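Local structure of CELL division inhibitor (Pyrococcus furiosus, 1G3Q) at residues V140-I145 / L170-R175; A195-D200 / A223-K228; D150-G155 / V188-L193; I5-G10 / E136-T141. The protein binds ADP with magnesium as a MinD-type cell division inhibitor of the P-loop NTPase class and probably hydrolyses ATP. All coordinates share one frame; numbering follows the deposited sequence.

From the N terminus, contact 4 closes the longest loop, bringing strand 3-8 and the start of the P-loop beside strand 136-141. Contact 1 begins on the last residues of that strand and reaches strand 164-173, spanning helix 145-160. Contact 3 starts inside this loop, on helix 145-160, and ends beyond it at the close of helix 182-189, so contacts 1 and 3 cross. Contact 2 follows in series, setting the edge strand 193-198 against helix 221-235. Contacts 1 and 4 join neighbouring strands of one sheet; contact 2 packs a helix on its edge strand, and contact 3 packs helices on it. ADP touches contacts 1 and 2, and T151 OG1 joins contact 3 to G10 N of contact 4.

Contact 1 of 4, residues V140-I145 / L170-R175; sequences VTNPEI and LNRYGR. With ADP (adenosine-5'-diphosphate), chain C.
P143 packs where two parallel strands of a beta-alpha-beta unit end: P143 CG is 3.8 Å from L170 CD1 and, at the edge of the tyrosine ring, 3.9 Å from Y173 CD1. One backbone bond, N171 N to T141 O (2.9 Å), ties the strands. Outward along N171, N171 CB faces T141 O at 3.9 Å; a chi1 of -173°, with CG anti to the main-chain nitrogen, carries the amide to the adenine, where N171 CG lies 3.7 Å from both ADP N7 and ADP N6. N171 OD1 accepts from ADP N6 at 2.8 Å, and N171 ND2 donates to ADP N7 at 2.9 Å (167° at the hydrogen) and also to T14 O. Three bonds thus fix the amide's rotation and read the adenine edge. The R172 guanidinium has ADP C4 over one face, offset toward the rim, and R175 NH2 over the centre of the other, while R172 NE is salt-bridged to E199. Helix 182-189 packs on L170 and Y173, helix 145-160 on T141, and strand 193-198 on N171.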
loop_
_atom_site.group_PDB
_atom_site.type_symbol
_atom_site.label_atom_id
_atom_site.label_comp_id
_atom_site.label_asym_id
_atom_site.label_seq_id
_atom_site.Cartn_x
_atom_site.Cartn_y
_atom_site.Cartn_z
ATOM N N VAL A 140 8.295 1.666 -1.586
ATOM C CA VAL A 140 8.170 2.742 -0.613
ATOM C C VAL A 140 9.417 2.715 0.260
ATOM O O VAL A 140 9.768 1.677 0.819
ATOM C CB VAL A 140 6.924 2.562 0.282
ATOM C CG1 VAL A 140 6.866 3.671 1.313
ATOM C CG2 VAL A 140 5.664 2.573 -0.574
ATOM N N THR A 141 10.085 3.856 0.370
ATOM C CA THR A 141 11.304 3.939 1.158
ATOM C C THR A 141 11.474 5.304 1.808
ATOM O O THR A 141 10.804 6.267 1.441
ATOM C CB THR A 141 12.540 3.686 0.273
ATOM O OG1 THR A 141 13.726 3.703 1.080
ATOM C CG2 THR A 141 12.651 4.770 -0.793
ATOM N N ASN A 142 12.371 5.370 2.784
ATOM C CA ASN A 142 12.668 6.621 3.463
ATOM C C ASN A 142 14.050 7.054 2.975
ATOM O O ASN A 142 14.751 6.273 2.334
ATOM C CB ASN A 142 12.658 6.429 4.979
ATOM C CG ASN A 142 11.296 6.004 5.498
ATOM O OD1 ASN A 142 10.261 6.417 4.969
ATOM N ND2 ASN A 142 11.289 5.186 6.545
ATOM N N PRO A 143 14.451 8.304 3.259
ATOM C CA PRO A 143 15.754 8.834 2.835
ATOM C C PRO A 143 16.998 8.241 3.509
ATOM O O PRO A 143 18.035 8.900 3.573
ATOM C CB PRO A 143 15.624 10.335 3.110
ATOM C CG PRO A 143 14.143 10.580 3.036
ATOM C CD PRO A 143 13.600 9.388 3.775
ATOM N N GLU A 144 16.902 7.012 4.011
ATOM C CA GLU A 144 18.043 6.361 4.659
ATOM C C GLU A 144 18.690 5.388 3.682
ATOM O O GLU A 144 18.003 4.573 3.071
ATOM C CB GLU A 144 17.598 5.589 5.902
ATOM C CG GLU A 144 17.139 6.446 7.068
ATOM C CD GLU A 144 16.709 5.606 8.260
ATOM O OE1 GLU A 144 15.758 4.807 8.113
ATOM O OE2 GLU A 144 17.326 5.737 9.342
ATOM N N ILE A 145 20.011 5.456 3.547
ATOM C CA ILE A 145 20.707 4.572 2.620
ATOM C C ILE A 145 20.372 3.102 2.867
ATOM O O ILE A 145 20.129 2.351 1.923
ATOM C CB ILE A 145 22.249 4.769 2.688
ATOM C CG1 ILE A 145 22.928 3.934 1.597
ATOM C CG2 ILE A 145 22.778 4.361 4.059
ATOM C CD1 ILE A 145 22.458 4.259 0.188
ATOM N N LEU A 170 9.643 8.362 -2.322
ATOM C CA LEU A 170 10.568 8.764 -1.272
ATOM C C LEU A 170 9.704 9.426 -0.211
ATOM O O LEU A 170 9.369 10.604 -0.316
ATOM C CB LEU A 170 11.599 9.760 -1.808
ATOM C CG LEU A 170 12.687 10.212 -0.829
ATOM C CD1 LEU A 170 13.517 9.012 -0.388
ATOM C CD2 LEU A 170 13.574 11.250 -1.506
ATOM N N ASN A 171 9.340 8.659 0.809
ATOM C CA ASN A 171 8.481 9.167 1.866
ATOM C C ASN A 171 9.226 9.720 3.077
ATOM O O ASN A 171 10.384 9.379 3.329
ATOM C CB ASN A 171 7.507 8.065 2.298
ATOM C CG ASN A 171 6.469 8.557 3.287
ATOM O OD1 ASN A 171 5.938 9.658 3.147
ATOM N ND2 ASN A 171 6.164 7.734 4.285
ATOM N N ARG A 172 8.539 10.590 3.812
ATOM C CA ARG A 172 9.076 11.212 5.014
ATOM C C ARG A 172 10.327 12.045 4.743
ATOM O O ARG A 172 11.247 12.093 5.561
ATOM C CB ARG A 172 9.363 10.130 6.056
ATOM C CG ARG A 172 8.254 9.087 6.118
ATOM C CD ARG A 172 8.209 8.358 7.441
ATOM N NE ARG A 172 7.873 9.251 8.548
ATOM C CZ ARG A 172 7.607 8.834 9.781
ATOM N NH1 ARG A 172 7.632 7.539 10.060
ATOM N NH2 ARG A 172 7.328 9.709 10.737
ATOM N N TYR A 173 10.353 12.710 3.593
ATOM C CA TYR A 173 11.494 13.540 3.239
ATOM C C TYR A 173 11.429 14.873 3.974
ATOM O O TYR A 173 10.397 15.540 3.978
ATOM C CB TYR A 173 11.532 13.793 1.731
ATOM C CG TYR A 173 12.730 14.610 1.303
ATOM C CD1 TYR A 173 14.021 14.090 1.397
ATOM C CD2 TYR A 173 12.579 15.916 0.842
ATOM C CE1 TYR A 173 15.135 14.853 1.045
ATOM C CE2 TYR A 173 13.687 16.689 0.488
ATOM C CZ TYR A 173 14.960 16.151 0.593
ATOM O OH TYR A 173 16.053 16.909 0.245
ATOM N N GLY A 174 12.540 15.258 4.594
ATOM C CA GLY A 174 12.584 16.511 5.324
ATOM C C GLY A 174 12.502 16.278 6.818
ATOM O O GLY A 174 12.519 17.221 7.610
ATOM N N ARG A 175 12.414 15.009 7.200
ATOM C CA ARG A 175 12.328 14.626 8.601
ATOM C C ARG A 175 13.651 14.889 9.316
ATOM O O ARG A 175 13.674 15.139 10.520
ATOM C CB ARG A 175 11.966 13.143 8.708
ATOM C CG ARG A 175 11.640 12.667 10.110
ATOM C CD ARG A 175 11.380 11.168 10.119
ATOM N NE ARG A 175 10.823 10.710 11.389
ATOM C CZ ARG A 175 10.594 9.434 11.690
ATOM N NH1 ARG A 175 10.081 9.110 12.870
ATOM N NH2 ARG A 175 10.886 8.480 10.814
HETATM P PB ADP C . 4.235 1.056 7.506
HETATM O O1B ADP C . 4.653 0.240 8.628
HETATM O O2B ADP C . 5.301 1.096 6.493
HETATM O O3B ADP C . 2.794 0.655 6.794
HETATM P PA ADP C . 2.855 3.434 8.176
HETATM O O1A ADP C . 1.910 2.979 9.136
HETATM O O2A ADP C . 2.275 3.743 6.895
HETATM O O3A ADP C . 4.046 2.511 7.999
HETATM O "O5'" ADP C . 3.441 4.698 8.739
HETATM C "C5'" ADP C . 4.121 4.774 10.050
HETATM C "C4'" ADP C . 3.754 6.006 10.796
HETATM O "O4'" ADP C . 4.395 7.186 10.233
HETATM C "C3'" ADP C . 2.295 6.340 10.788
HETATM O "O3'" ADP C . 1.858 6.698 12.096
HETATM C "C2'" ADP C . 2.121 7.505 9.861
HETATM O "O2'" ADP C . 1.073 8.413 10.192
HETATM C "C1'" ADP C . 3.415 8.200 9.877
HETATM N N9 ADP C . 3.854 8.704 8.546
HETATM C C8 ADP C . 4.055 8.068 7.311
HETATM N N7 ADP C . 4.449 8.837 6.337
HETATM C C5 ADP C . 4.526 10.077 6.930
HETATM C C6 ADP C . 4.890 11.359 6.427
HETATM N N6 ADP C . 5.243 11.495 5.149
HETATM N N1 ADP C . 4.865 12.446 7.304
HETATM C C2 ADP C . 4.498 12.280 8.612
HETATM N N3 ADP C . 4.137 11.099 9.170
HETATM C C4 ADP C . 4.169 10.031 8.281
#

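Contact 2 of 4, residues A195-D200 / A223-K228; sequences AVIPED and AKAFVK. With ADP (adenosine-5'-diphosphate), chain C.
The adenine end of the nucleotide pocket is built on the edge strand 193-198 of the alpha-beta-alpha layered P-loop fold, and here helix 221-235 packs against that strand. The short axes run nearly antiparallel, at 162°, and approach to 7.7 Å, a separation kept small by A225, whose methyl points toward the strand. A225 CB lies 3.6 Å from V196 O, and P198 CD also rests against it. I197 carries the contact with F226, the two side chains crossing at about a right angle. The CG1 branch, lying beside the backbone N, sends I197 CD1 over the centre of the F226 ring, 3.9 Å from the centroid and 13° off the normal, a CH-pi contact. On the other branch I197 CG2 meets F226 CE1 at 3.7 Å and also lies near ADP N6, so one isoleucine bridges helix and base. T18, V19 and N22 of helix 16-29 also touch F226, and I203 of helix 201-209 touches both I197 and F226. The strand end and the turn after it then read the base through their backbone: P198 O accepts from ADP N6 at 2.9 Å, and D200 N donates to ADP N1 at 2.8 Å, the angle at the hydrogen being 172°.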
loop_
_atom_site.group_PDB
_atom_site.type_symbol
_atom_site.label_atom_id
_atom_site.label_comp_id
_atom_site.label_asym_id
_atom_site.label_seq_id
_atom_site.Cartn_x
_atom_site.Cartn_y
_atom_site.Cartn_z
ATOM N N ALA A 195 7.432 9.943 -6.808
ATOM C CA ALA A 195 6.934 11.000 -5.944
ATOM C C ALA A 195 7.715 11.137 -4.656
ATOM O O ALA A 195 8.242 10.160 -4.119
ATOM C CB ALA A 195 5.459 10.758 -5.619
ATOM N N VAL A 196 7.791 12.372 -4.176
ATOM C CA VAL A 196 8.460 12.670 -2.927
ATOM C C VAL A 196 7.342 13.094 -1.987
ATOM O O VAL A 196 6.654 14.083 -2.241
ATOM C CB VAL A 196 9.464 13.838 -3.068
ATOM C CG1 VAL A 196 10.108 14.133 -1.725
ATOM C CG2 VAL A 196 10.536 13.488 -4.092
ATOM N N ILE A 197 7.133 12.321 -0.930
ATOM C CA ILE A 197 6.106 12.645 0.055
ATOM C C ILE A 197 6.868 13.241 1.233
ATOM O O ILE A 197 7.652 12.559 1.894
ATOM C CB ILE A 197 5.340 11.389 0.530
ATOM C CG1 ILE A 197 4.788 10.615 -0.672
ATOM C CG2 ILE A 197 4.194 11.802 1.458
ATOM C CD1 ILE A 197 3.778 11.387 -1.514
ATOM N N PRO A 198 6.652 14.530 1.507
ATOM C CA PRO A 198 7.357 15.166 2.617
ATOM C C PRO A 198 6.900 14.712 3.994
ATOM O O PRO A 198 5.791 14.194 4.154
ATOM C CB PRO A 198 7.074 16.646 2.386
ATOM C CG PRO A 198 5.666 16.616 1.854
ATOM C CD PRO A 198 5.726 15.477 0.854
ATOM N N GLU A 199 7.776 14.881 4.979
ATOM C CA GLU A 199 7.441 14.558 6.360
ATOM C C GLU A 199 6.406 15.643 6.625
ATOM O O GLU A 199 6.687 16.831 6.440
ATOM C CB GLU A 199 8.662 14.755 7.264
ATOM C CG GLU A 199 8.448 14.426 8.741
ATOM C CD GLU A 199 8.033 12.986 8.969
ATOM O OE1 GLU A 199 8.352 12.130 8.119
ATOM O OE2 GLU A 199 7.399 12.703 10.004
ATOM N N ASP A 200 5.205 15.249 7.031
ATOM C CA ASP A 200 4.151 16.229 7.251
ATOM C C ASP A 200 3.201 15.802 8.366
ATOM O O ASP A 200 2.534 14.776 8.261
ATOM C CB ASP A 200 3.368 16.411 5.947
ATOM C CG ASP A 200 2.368 17.553 6.004
ATOM O OD1 ASP A 200 2.088 18.070 7.104
ATOM O OD2 ASP A 200 1.851 17.928 4.930
ATOM N N ALA A 223 -0.876 16.038 1.276
ATOM C CA ALA A 223 -2.052 15.766 0.462
ATOM C C ALA A 223 -1.751 16.033 -1.007
ATOM O O ALA A 223 -2.034 15.204 -1.869
ATOM C CB ALA A 223 -3.231 16.640 0.917
ATOM N N LYS A 224 -1.177 17.196 -1.289
ATOM C CA LYS A 224 -0.859 17.555 -2.666
ATOM C C LYS A 224 0.130 16.593 -3.325
ATOM O O LYS A 224 -0.001 16.289 -4.508
ATOM C CB LYS A 224 -0.342 18.995 -2.717
ATOM C CG LYS A 224 -1.439 20.022 -2.447
ATOM C CD LYS A 224 -0.891 21.430 -2.249
ATOM C CE LYS A 224 -2.033 22.430 -2.097
ATOM N NZ LYS A 224 -1.571 23.797 -1.712
ATOM N N ALA A 225 1.111 16.109 -2.567
ATOM C CA ALA A 225 2.087 15.173 -3.118
ATOM C C ALA A 225 1.400 13.859 -3.498
ATOM O O ALA A 225 1.714 13.262 -4.531
ATOM C CB ALA A 225 3.203 14.918 -2.113
ATOM N N PHE A 226 0.457 13.408 -2.673
ATOM C CA PHE A 226 -0.252 12.169 -2.977
ATOM C C PHE A 226 -1.154 12.305 -4.201
ATOM O O PHE A 226 -1.340 11.341 -4.949
ATOM C CB PHE A 226 -1.066 11.695 -1.767
ATOM C CG PHE A 226 -0.268 10.875 -0.792
ATOM C CD1 PHE A 226 -0.087 11.301 0.518
ATOM C CD2 PHE A 226 0.317 9.678 -1.195
ATOM C CE1 PHE A 226 0.667 10.548 1.416
ATOM C CE2 PHE A 226 1.074 8.915 -0.309
ATOM C CZ PHE A 226 1.250 9.352 1.003
ATOM N N VAL A 227 -1.721 13.492 -4.402
ATOM C CA VAL A 227 -2.573 13.719 -5.564
ATOM C C VAL A 227 -1.703 13.590 -6.814
ATOM O O VAL A 227 -2.117 12.989 -7.804
ATOM C CB VAL A 227 -3.227 15.121 -5.532
ATOM C CG1 VAL A 227 -3.948 15.392 -6.849
ATOM C CG2 VAL A 227 -4.223 15.203 -4.377
ATOM N N LYS A 228 -0.493 14.147 -6.755
ATOM C CA LYS A 228 0.438 14.070 -7.879
ATOM C C LYS A 228 0.865 12.625 -8.109
ATOM O O LYS A 228 0.994 12.186 -9.251
ATOM C CB LYS A 228 1.670 14.945 -7.627
ATOM C CG LYS A 228 1.374 16.437 -7.653
ATOM C CD LYS A 228 2.648 17.265 -7.583
ATOM C CE LYS A 228 2.337 18.759 -7.630
ATOM N NZ LYS A 228 3.573 19.598 -7.675
HETATM P PB ADP C . 4.235 1.056 7.506
HETATM O O1B ADP C . 4.653 0.240 8.628
HETATM O O2B ADP C . 5.301 1.096 6.493
HETATM O O3B ADP C . 2.794 0.655 6.794
HETATM P PA ADP C . 2.855 3.434 8.176
HETATM O O1A ADP C . 1.910 2.979 9.136
HETATM O O2A ADP C . 2.275 3.743 6.895
HETATM O O3A ADP C . 4.046 2.511 7.999
HETATM O "O5'" ADP C . 3.441 4.698 8.739
HETATM C "C5'" ADP C . 4.121 4.774 10.050
HETATM C "C4'" ADP C . 3.754 6.006 10.796
HETATM O "O4'" ADP C . 4.395 7.186 10.233
HETATM C "C3'" ADP C . 2.295 6.340 10.788
HETATM O "O3'" ADP C . 1.858 6.698 12.096
HETATM C "C2'" ADP C . 2.121 7.505 9.861
HETATM O "O2'" ADP C . 1.073 8.413 10.192
HETATM C "C1'" ADP C . 3.415 8.200 9.877
HETATM N N9 ADP C . 3.854 8.704 8.546
HETATM C C8 ADP C . 4.055 8.068 7.311
HETATM N N7 ADP C . 4.449 8.837 6.337
HETATM C C5 ADP C . 4.526 10.077 6.930
HETATM C C6 ADP C . 4.890 11.359 6.427
HETATM N N6 ADP C . 5.243 11.495 5.149
HETATM N N1 ADP C . 4.865 12.446 7.304
HETATM C C2 ADP C . 4.498 12.280 8.612
HETATM N N3 ADP C . 4.137 11.099 9.170
HETATM C C4 ADP C . 4.169 10.031 8.281
#

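Contact 3 of 4, residues D150-G155 / V188-L193; sequences DTMKVG and VMEVPL
M152 is extended through its first two torsions (chi1 -179°, chi2 -167°), and this carries its thioether from helix 145-160 across to the end of helix 182-189. Along the way M152 CG passes 3.8 Å from M189 O, and M152 SD stands 3.9 Å from E190 OE1. The methyl beyond the sulfur heads for V188, but the model sets it too close to the backbone there, so its exact placement is doubtful. M189 answers in a different shape: it is folded at both chi2 and chi3, so that its methyl curls back toward the other helix. M189 CE thereby comes within 4.0 Å of T151 CG2 and equally of M152 N. The backbone leaves the helix at E190, whose phi is positive, and heads for strand 193-198. The two helices belong to the layer lying on strands 136-141 and 164-173: L139 touches both T151 and M189, and F168 also packs on M189. T151 has its polar end turned to other work, OG1 bonding to C147 O and to G10 N at the P-loop. No hydrogen bond or salt bridge crosses between the segments, which implies that they are held by apolar and thioether packing.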
loop_
_atom_site.group_PDB
_atom_site.type_symbol
_atom_site.label_atom_id
_atom_site.label_comp_id
_atom_site.label_asym_id
_atom_site.label_seq_id
_atom_site.Cartn_x
_atom_site.Cartn_y
_atom_site.Cartn_z
ATOM N N ASP A 150 17.889 -1.721 1.075
ATOM C CA ASP A 150 17.035 -2.847 1.437
ATOM C C ASP A 150 15.821 -2.912 0.516
ATOM O O ASP A 150 15.475 -3.978 0.007
ATOM C CB ASP A 150 16.579 -2.725 2.896
ATOM C CG ASP A 150 17.651 -3.157 3.878
ATOM O OD1 ASP A 150 18.806 -3.351 3.444
ATOM O OD2 ASP A 150 17.342 -3.298 5.080
ATOM N N THR A 151 15.181 -1.767 0.298
ATOM C CA THR A 151 14.005 -1.705 -0.564
ATOM C C THR A 151 14.393 -2.053 -1.998
ATOM O O THR A 151 13.634 -2.693 -2.725
ATOM C CB THR A 151 13.367 -0.304 -0.531
ATOM O OG1 THR A 151 13.014 0.025 0.821
ATOM C CG2 THR A 151 12.116 -0.268 -1.395
ATOM N N MET A 152 15.587 -1.632 -2.396
ATOM C CA MET A 152 16.088 -1.917 -3.734
ATOM C C MET A 152 16.125 -3.428 -3.922
ATOM O O MET A 152 15.679 -3.950 -4.943
ATOM C CB MET A 152 17.495 -1.351 -3.892
ATOM C CG MET A 152 18.111 -1.572 -5.258
ATOM S SD MET A 152 19.877 -1.222 -5.214
ATOM C CE MET A 152 19.868 0.406 -4.424
ATOM N N LYS A 153 16.661 -4.124 -2.923
ATOM C CA LYS A 153 16.760 -5.576 -2.965
ATOM C C LYS A 153 15.392 -6.219 -3.160
ATOM O O LYS A 153 15.253 -7.184 -3.913
ATOM C CB LYS A 153 17.402 -6.101 -1.679
ATOM C CG LYS A 153 18.868 -5.720 -1.521
ATOM C CD LYS A 153 19.462 -6.331 -0.261
ATOM C CE LYS A 153 20.939 -5.999 -0.125
ATOM N NZ LYS A 153 21.509 -6.573 1.127
ATOM N N VAL A 154 14.384 -5.687 -2.477
ATOM C CA VAL A 154 13.036 -6.219 -2.605
ATOM C C VAL A 154 12.575 -6.029 -4.047
ATOM O O VAL A 154 12.003 -6.935 -4.648
ATOM C CB VAL A 154 12.051 -5.498 -1.654
ATOM C CG1 VAL A 154 10.636 -5.997 -1.894
ATOM C CG2 VAL A 154 12.459 -5.743 -0.207
ATOM N N GLY A 155 12.840 -4.847 -4.594
ATOM C CA GLY A 155 12.454 -4.561 -5.964
ATOM C C GLY A 155 13.082 -5.537 -6.940
ATOM O O GLY A 155 12.428 -6.011 -7.872
ATOM N N VAL A 188 20.383 6.064 -6.481
ATOM C CA VAL A 188 20.648 4.860 -5.698
ATOM C C VAL A 188 19.662 3.737 -5.999
ATOM O O VAL A 188 20.061 2.601 -6.255
ATOM C CB VAL A 188 20.583 5.158 -4.182
ATOM C CG1 VAL A 188 20.705 3.866 -3.389
ATOM C CG2 VAL A 188 21.688 6.122 -3.794
ATOM N N MET A 189 18.374 4.064 -5.968
ATOM C CA MET A 189 17.312 3.092 -6.214
ATOM C C MET A 189 17.375 2.371 -7.557
ATOM O O MET A 189 17.024 1.194 -7.647
ATOM C CB MET A 189 15.949 3.768 -6.070
ATOM C CG MET A 189 15.620 4.178 -4.647
ATOM S SD MET A 189 15.730 2.772 -3.518
ATOM C CE MET A 189 14.286 1.836 -4.009
ATOM N N GLU A 190 17.810 3.078 -8.594
ATOM C CA GLU A 190 17.907 2.504 -9.934
ATOM C C GLU A 190 16.545 2.361 -10.612
ATOM O O GLU A 190 16.429 1.735 -11.666
ATOM C CB GLU A 190 18.610 1.142 -9.894
ATOM C CG GLU A 190 20.071 1.215 -9.477
ATOM C CD GLU A 190 20.812 -0.087 -9.718
ATOM O OE1 GLU A 190 20.436 -1.116 -9.114
ATOM O OE2 GLU A 190 21.770 -0.078 -10.518
ATOM N N VAL A 191 15.516 2.934 -9.994
ATOM C CA VAL A 191 14.168 2.907 -10.554
ATOM C C VAL A 191 13.619 4.329 -10.501
ATOM O O VAL A 191 14.041 5.131 -9.669
ATOM C CB VAL A 191 13.233 1.958 -9.770
ATOM C CG1 VAL A 191 13.683 0.518 -9.962
ATOM C CG2 VAL A 191 13.225 2.328 -8.295
ATOM N N PRO A 192 12.673 4.660 -11.391
ATOM C CA PRO A 192 12.073 5.997 -11.447
ATOM C C PRO A 192 11.482 6.511 -10.139
ATOM O O PRO A 192 10.743 5.799 -9.453
ATOM C CB PRO A 192 11.000 5.849 -12.526
ATOM C CG PRO A 192 11.550 4.778 -13.409
ATOM C CD PRO A 192 12.084 3.783 -12.416
ATOM N N LEU A 193 11.820 7.750 -9.797
ATOM C CA LEU A 193 11.287 8.383 -8.598
ATOM C C LEU A 193 9.913 8.896 -9.014
ATOM O O LEU A 193 9.809 9.843 -9.791
ATOM C CB LEU A 193 12.176 9.553 -8.168
ATOM C CG LEU A 193 11.639 10.442 -7.041
ATOM C CD1 LEU A 193 11.381 9.606 -5.796
ATOM C CD2 LEU A 193 12.640 11.544 -6.743
#

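Contact 4 of 4, residues I5-G10 / E136-T141; sequences ISIVSG and EALLVT
I5 lies in a parallel strand pair at the centre of the P-loop NTPase sheet, where strand 3-8 runs beside strand 136-141 at 25° with axes 4.4 Å apart. I5 CG1 lies 3.7 Å from E136 OE1, an oxygen whose salt-bridge partner, R3, is outside both segments, while I5 CG2 turns to L138 CB. S6 follows with both backbone groups engaged: S6 N donates to E136 O at 2.7 Å, and S6 O accepts from L138 N at 2.8 Å. Its hydroxyl bonds to M131 O. I7, on the face shared with I5 and L138, splits its branches: CD1 lies alongside L138 CD2, and I7 CG2 meets V140 CG2 at 3.6 Å. Helix 16-29 packs on this face, T20 touching I7, and V19 and L23 touching L138. V8 is on the other face, where V8 CG2, set between backbone N and carbonyl carbon (chi1 -49° for CG1), reaches L139 CD2 at 3.5 Å. V8 N donates to L138 O, and V8 O accepts from V140 N at 2.7 Å, so the regular parallel bonding persists up to the P-loop. S9 closes the pair just before G10, which begins the Walker A pattern: a chi1 of -177° swings its hydroxyl across to the neighbouring strand, and S9 OG comes 2.8 Å from V140 O, with K11 O and T14 OG1 as further partners.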
loop_
_atom_site.group_PDB
_atom_site.type_symbol
_atom_site.label_atom_id
_atom_site.label_comp_id
_atom_site.label_asym_id
_atom_site.label_seq_id
_atom_site.Cartn_x
_atom_site.Cartn_y
_atom_site.Cartn_z
ATOM N N ILE A 5 -1.449 -3.591 -7.813
ATOM C CA ILE A 5 -0.186 -3.003 -7.404
ATOM C C ILE A 5 0.192 -3.298 -5.955
ATOM O O ILE A 5 -0.561 -2.985 -5.028
ATOM C CB ILE A 5 -0.234 -1.474 -7.580
ATOM C CG1 ILE A 5 -0.688 -1.127 -9.004
ATOM C CG2 ILE A 5 1.127 -0.877 -7.275
ATOM C CD1 ILE A 5 -0.846 0.373 -9.253
ATOM N N SER A 6 1.364 -3.894 -5.763
ATOM C CA SER A 6 1.843 -4.199 -4.422
ATOM C C SER A 6 2.620 -3.003 -3.877
ATOM O O SER A 6 3.537 -2.498 -4.528
ATOM C CB SER A 6 2.748 -5.436 -4.444
ATOM O OG SER A 6 2.038 -6.581 -4.884
ATOM N N ILE A 7 2.236 -2.545 -2.688
ATOM C CA ILE A 7 2.894 -1.415 -2.034
ATOM C C ILE A 7 3.892 -2.084 -1.102
ATOM O O ILE A 7 3.505 -2.674 -0.098
ATOM C CB ILE A 7 1.884 -0.582 -1.216
ATOM C CG1 ILE A 7 0.678 -0.225 -2.091
ATOM C CG2 ILE A 7 2.549 0.684 -0.690
ATOM C CD1 ILE A 7 1.029 0.521 -3.370
ATOM N N VAL A 8 5.176 -1.977 -1.430
ATOM C CA VAL A 8 6.210 -2.671 -0.665
ATOM C C VAL A 8 7.349 -1.833 -0.107
ATOM O O VAL A 8 7.481 -0.648 -0.407
ATOM C CB VAL A 8 6.838 -3.772 -1.545
ATOM C CG1 VAL A 8 5.738 -4.609 -2.188
ATOM C CG2 VAL A 8 7.709 -3.135 -2.631
ATOM N N SER A 9 8.183 -2.481 0.702
ATOM C CA SER A 9 9.335 -1.825 1.304
ATOM C C SER A 9 10.323 -2.827 1.882
ATOM O O SER A 9 9.986 -3.992 2.121
ATOM C CB SER A 9 8.895 -0.872 2.413
ATOM O OG SER A 9 10.015 -0.194 2.951
ATOM N N GLY A 10 11.547 -2.363 2.106
ATOM C CA GLY A 10 12.568 -3.216 2.678
ATOM C C GLY A 10 12.452 -3.198 4.188
ATOM O O GLY A 10 12.896 -4.120 4.868
ATOM N N GLU A 136 2.205 -5.421 -10.386
ATOM C CA GLU A 136 3.073 -4.254 -10.394
ATOM C C GLU A 136 3.516 -3.982 -8.965
ATOM O O GLU A 136 2.848 -4.392 -8.014
ATOM C CB GLU A 136 2.311 -3.032 -10.904
ATOM C CG GLU A 136 1.715 -3.178 -12.290
ATOM C CD GLU A 136 0.739 -2.063 -12.610
ATOM O OE1 GLU A 136 1.051 -0.893 -12.307
ATOM O OE2 GLU A 136 -0.338 -2.352 -13.170
ATOM N N ALA A 137 4.626 -3.272 -8.815
ATOM C CA ALA A 137 5.136 -2.952 -7.493
ATOM C C ALA A 137 5.533 -1.488 -7.364
ATOM O O ALA A 137 6.202 -0.926 -8.235
ATOM C CB ALA A 137 6.333 -3.846 -7.160
ATOM N N LEU A 138 5.099 -0.872 -6.271
ATOM C CA LEU A 138 5.435 0.514 -5.990
ATOM C C LEU A 138 6.305 0.460 -4.744
ATOM O O LEU A 138 5.823 0.157 -3.654
ATOM C CB LEU A 138 4.175 1.343 -5.712
ATOM C CG LEU A 138 4.420 2.813 -5.351
ATOM C CD1 LEU A 138 5.102 3.519 -6.516
ATOM C CD2 LEU A 138 3.098 3.499 -5.021
ATOM N N LEU A 139 7.591 0.740 -4.911
ATOM C CA LEU A 139 8.519 0.699 -3.794
ATOM C C LEU A 139 8.359 1.912 -2.890
ATOM O O LEU A 139 8.283 3.047 -3.364
ATOM C CB LEU A 139 9.965 0.632 -4.307
ATOM C CG LEU A 139 10.269 -0.353 -5.442
ATOM C CD1 LEU A 139 11.773 -0.355 -5.711
ATOM C CD2 LEU A 139 9.801 -1.749 -5.076
ATOM N N VAL A 140 8.295 1.666 -1.586
ATOM C CA VAL A 140 8.170 2.742 -0.613
ATOM C C VAL A 140 9.417 2.715 0.260
ATOM O O VAL A 140 9.768 1.677 0.819
ATOM C CB VAL A 140 6.924 2.562 0.282
ATOM C CG1 VAL A 140 6.866 3.671 1.313
ATOM C CG2 VAL A 140 5.664 2.573 -0.574
ATOM N N THR A 141 10.085 3.856 0.370
ATOM C CA THR A 141 11.304 3.939 1.158
ATOM C C THR A 141 11.474 5.304 1.808
ATOM O O THR A 141 10.804 6.267 1.441
ATOM C CB THR A 141 12.540 3.686 0.273
ATOM O OG1 THR A 141 13.726 3.703 1.080
ATOM C CG2 THR A 141 12.651 4.770 -0.793
#